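Probable hydrogenase nickel incorporation protein hypB (Methanocaldococcus jannaschii, PDB 2HF9) binds GTP, probably hydrolyses it slowly, and probably helps insert nickel into the metal centre of [NiFe] hydrogenases during their maturation. Local coordinates at residues V146-E151 with I171-L176. Residues are numbered along the deposited sequence; the frame is centred on the assembly and turned at random.
With GSP (5'-guanosine-diphosphate-monothiophosphate), chain E.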
loop_
_atom_site.group_PDB
_atom_site.type_symbol
_atom_site.label_atom_id
_atom_site.label_comp_id
_atom_site.label_asym_id
_atom_site.label_seq_id
_atom_site.Cartn_x
_atom_site.Cartn_y
_atom_site.Cartn_z
ATOM N N VAL A 146 4.455 9.953 -2.424
ATOM C CA VAL A 146 4.559 10.101 -0.985
ATOM C C VAL A 146 4.720 8.725 -0.349
ATOM O O VAL A 146 3.843 7.871 -0.458
ATOM C CB VAL A 146 3.305 10.796 -0.383
ATOM C CG1 VAL A 146 3.509 11.082 1.112
ATOM C CG2 VAL A 146 2.982 12.078 -1.144
ATOM N N ILE A 147 5.858 8.507 0.292
ATOM C CA ILE A 147 6.017 7.353 1.161
ATOM C C ILE A 147 6.325 7.866 2.555
ATOM O O ILE A 147 6.549 9.063 2.745
ATOM C CB ILE A 147 7.098 6.341 0.674
ATOM C CG1 ILE A 147 8.489 6.999 0.525
ATOM C CG2 ILE A 147 6.604 5.579 -0.573
ATOM C CD1 ILE A 147 8.734 7.749 -0.786
ATOM N N SER A 148 6.312 6.981 3.538
ATOM C CA SER A 148 6.559 7.430 4.894
ATOM C C SER A 148 7.474 6.486 5.654
ATOM O O SER A 148 7.579 5.300 5.322
ATOM C CB SER A 148 5.240 7.664 5.634
ATOM O OG SER A 148 4.610 6.443 5.961
ATOM N N THR A 149 8.139 7.026 6.674
ATOM C CA THR A 149 9.110 6.267 7.463
ATOM C C THR A 149 8.503 4.997 8.070
ATOM O O THR A 149 9.194 3.992 8.224
ATOM C CB THR A 149 9.733 7.131 8.586
ATOM O OG1 THR A 149 8.718 7.514 9.520
ATOM C CG2 THR A 149 10.383 8.392 7.999
ATOM N N THR A 150 7.207 5.044 8.376
ATOM C CA THR A 150 6.526 3.951 9.076
ATOM C C THR A 150 6.289 2.698 8.227
ATOM O O THR A 150 5.883 1.658 8.752
ATOM C CB THR A 150 5.210 4.416 9.734
ATOM O OG1 THR A 150 4.314 4.936 8.740
ATOM C CG2 THR A 150 5.491 5.481 10.778
ATOM N N GLU A 151 6.547 2.808 6.926
ATOM C CA GLU A 151 6.486 1.670 6.008
ATOM C C GLU A 151 7.814 0.898 6.003
ATOM O O GLU A 151 7.908 -0.190 5.439
ATOM C CB GLU A 151 6.137 2.152 4.597
ATOM C CG GLU A 151 4.730 2.752 4.471
ATOM C CD GLU A 151 4.690 4.032 3.645
ATOM O OE1 GLU A 151 5.528 4.197 2.729
ATOM O OE2 GLU A 151 3.807 4.876 3.912
ATOM N N ILE A 171 9.417 11.880 1.549
ATOM C CA ILE A 171 9.613 10.933 2.635
ATOM C C ILE A 171 8.970 11.573 3.859
ATOM O O ILE A 171 9.557 12.451 4.512
ATOM C CB ILE A 171 11.112 10.607 2.851
ATOM C CG1 ILE A 171 11.713 10.015 1.566
ATOM C CG2 ILE A 171 11.297 9.636 4.019
ATOM C CD1 ILE A 171 13.219 10.200 1.422
ATOM N N ASN A 172 7.736 11.152 4.126
ATOM C CA ASN A 172 6.891 11.757 5.144
ATOM C C ASN A 172 7.030 11.035 6.491
ATOM O O ASN A 172 7.656 9.969 6.573
ATOM C CB ASN A 172 5.424 11.770 4.664
ATOM C CG ASN A 172 4.510 12.608 5.547
ATOM O OD1 ASN A 172 3.353 12.234 5.789
ATOM N ND2 ASN A 172 5.015 13.735 6.035
ATOM N N LYS A 173 6.449 11.630 7.534
ATOM C CA LYS A 173 6.458 11.094 8.905
ATOM C C LYS A 173 7.871 10.964 9.476
ATOM O O LYS A 173 8.165 10.008 10.195
ATOM C CB LYS A 173 5.712 9.747 8.996
ATOM C CG LYS A 173 4.260 9.786 8.528
ATOM C CD LYS A 173 3.570 8.442 8.741
ATOM C CE LYS A 173 2.302 8.350 7.914
ATOM N NZ LYS A 173 1.951 6.917 7.632
ATOM N N ILE A 174 8.738 11.928 9.174
ATOM C CA ILE A 174 10.115 11.878 9.684
ATOM C C ILE A 174 10.162 11.961 11.211
ATOM O O ILE A 174 11.137 11.531 11.833
ATOM C CB ILE A 174 11.062 12.932 9.025
ATOM C CG1 ILE A 174 10.605 14.371 9.322
ATOM C CG2 ILE A 174 11.224 12.638 7.523
ATOM C CD1 ILE A 174 11.617 15.452 8.912
ATOM N N ASP A 175 9.088 12.481 11.805
ATOM C CA ASP A 175 8.950 12.537 13.258
ATOM C C ASP A 175 8.817 11.151 13.908
ATOM O O ASP A 175 8.993 11.014 15.119
ATOM C CB ASP A 175 7.790 13.459 13.660
ATOM C CG ASP A 175 6.450 13.008 13.096
ATOM O OD1 ASP A 175 6.229 13.129 11.868
ATOM O OD2 ASP A 175 5.605 12.546 13.890
ATOM N N LEU A 176 8.539 10.130 13.099
ATOM C CA LEU A 176 8.320 8.769 13.608
ATOM C C LEU A 176 9.443 7.782 13.260
ATOM O O LEU A 176 9.338 6.591 13.563
ATOM C CB LEU A 176 6.979 8.220 13.100
ATOM C CG LEU A 176 5.733 9.075 13.334
ATOM C CD1 LEU A 176 4.527 8.464 12.645
ATOM C CD2 LEU A 176 5.466 9.261 14.816
HETATM P PG GSP E . -5.047 6.834 2.099
HETATM O O3B GSP E . -4.021 7.512 3.137
HETATM S S1G GSP E . -4.209 5.694 1.115
HETATM O O2G GSP E . -6.111 6.125 2.958
HETATM O O3G GSP E . -5.709 7.934 1.253
HETATM P PB GSP E . -3.248 8.906 2.887
HETATM O O1B GSP E . -1.977 8.622 2.190
HETATM O O2B GSP E . -4.070 9.919 2.200
HETATM P PA GSP E . -3.547 10.322 5.414
HETATM O O1A GSP E . -3.397 11.738 5.000
HETATM O O2A GSP E . -4.971 9.957 5.626
HETATM O O3A GSP E . -2.821 9.314 4.390
HETATM O "O5'" GSP E . -2.650 10.083 6.719
HETATM C "C5'" GSP E . -2.560 8.807 7.321
HETATM C "C4'" GSP E . -2.279 8.958 8.812
HETATM O "O4'" GSP E . -0.956 9.417 9.028
HETATM C "C3'" GSP E . -3.195 9.956 9.501
HETATM O "O3'" GSP E . -3.493 9.402 10.762
HETATM C "C2'" GSP E . -2.344 11.196 9.659
HETATM O "O2'" GSP E . -2.686 11.935 10.802
HETATM C "C1'" GSP E . -0.956 10.605 9.805
HETATM N N9 GSP E . 0.167 11.419 9.314
HETATM C C8 GSP E . 0.367 11.923 8.053
HETATM N N7 GSP E . 1.561 12.558 8.042
HETATM C C5 GSP E . 2.127 12.450 9.266
HETATM C C6 GSP E . 3.333 12.905 9.797
HETATM O O6 GSP E . 4.118 13.545 9.100
HETATM N N1 GSP E . 3.642 12.621 11.116
HETATM C C2 GSP E . 2.758 11.899 11.901
HETATM N N2 GSP E . 3.055 11.634 13.169
HETATM N N3 GSP E . 1.564 11.447 11.369
HETATM C C4 GSP E . 1.262 11.721 10.071
HETATM O O HOH W 1 1.903 4.489 5.635
#
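Lys173 runs its extended chain between the guanine of the bound nucleotide and the hydroxyls of Ser148 and Thr150, a worked example of how the NKxD motif of P-loop GTPases ties base recognition to the protein core. Lys173 CG lies 3.5 Å from GSP C5, over the face of the base; further out, Lys173 NZ gives a hydrogen bond to Ser148 OG (3.2 Å) and others to Gly48 O of the P-loop and Thr150 O of the second subunit. Ser148 OG in turn donates to Glu151 OE2 (2.7 Å), meeting it from above the carboxylate plane. Trimmed to alanine, Lys173 would probably uncover one face of the guanine and leave Ser148 OG and Thr150 O of the second subunit without their ammonium partner. Thr149 grips the backbone of Lys173: with OG1 between its backbone N and carbonyl carbon (chi1 64°), it donates to Lys173 O at 2.6 Å, while Leu176 N reaches that oxygen from the opposite face, fixing the turn that carries Asp175. Asp175 OD1 and OD2 accept from GSP N1 (2.7 Å) and GSP N2 (2.8 Å), respectively, the pairing that selects guanine. Thr150 and Leu176 cross obliquely, Thr150 CG2 at 3.6 Å from Leu176 CD1. Behind these loops, Asn172 N bonds straight to Ile147 O (2.8 Å), joining parallel strands 142-148 and 168-172 of one beta-alpha-beta unit; strand 199-202 flanks Ile171, and helices 184-194 and 177-180 pack against Thr149.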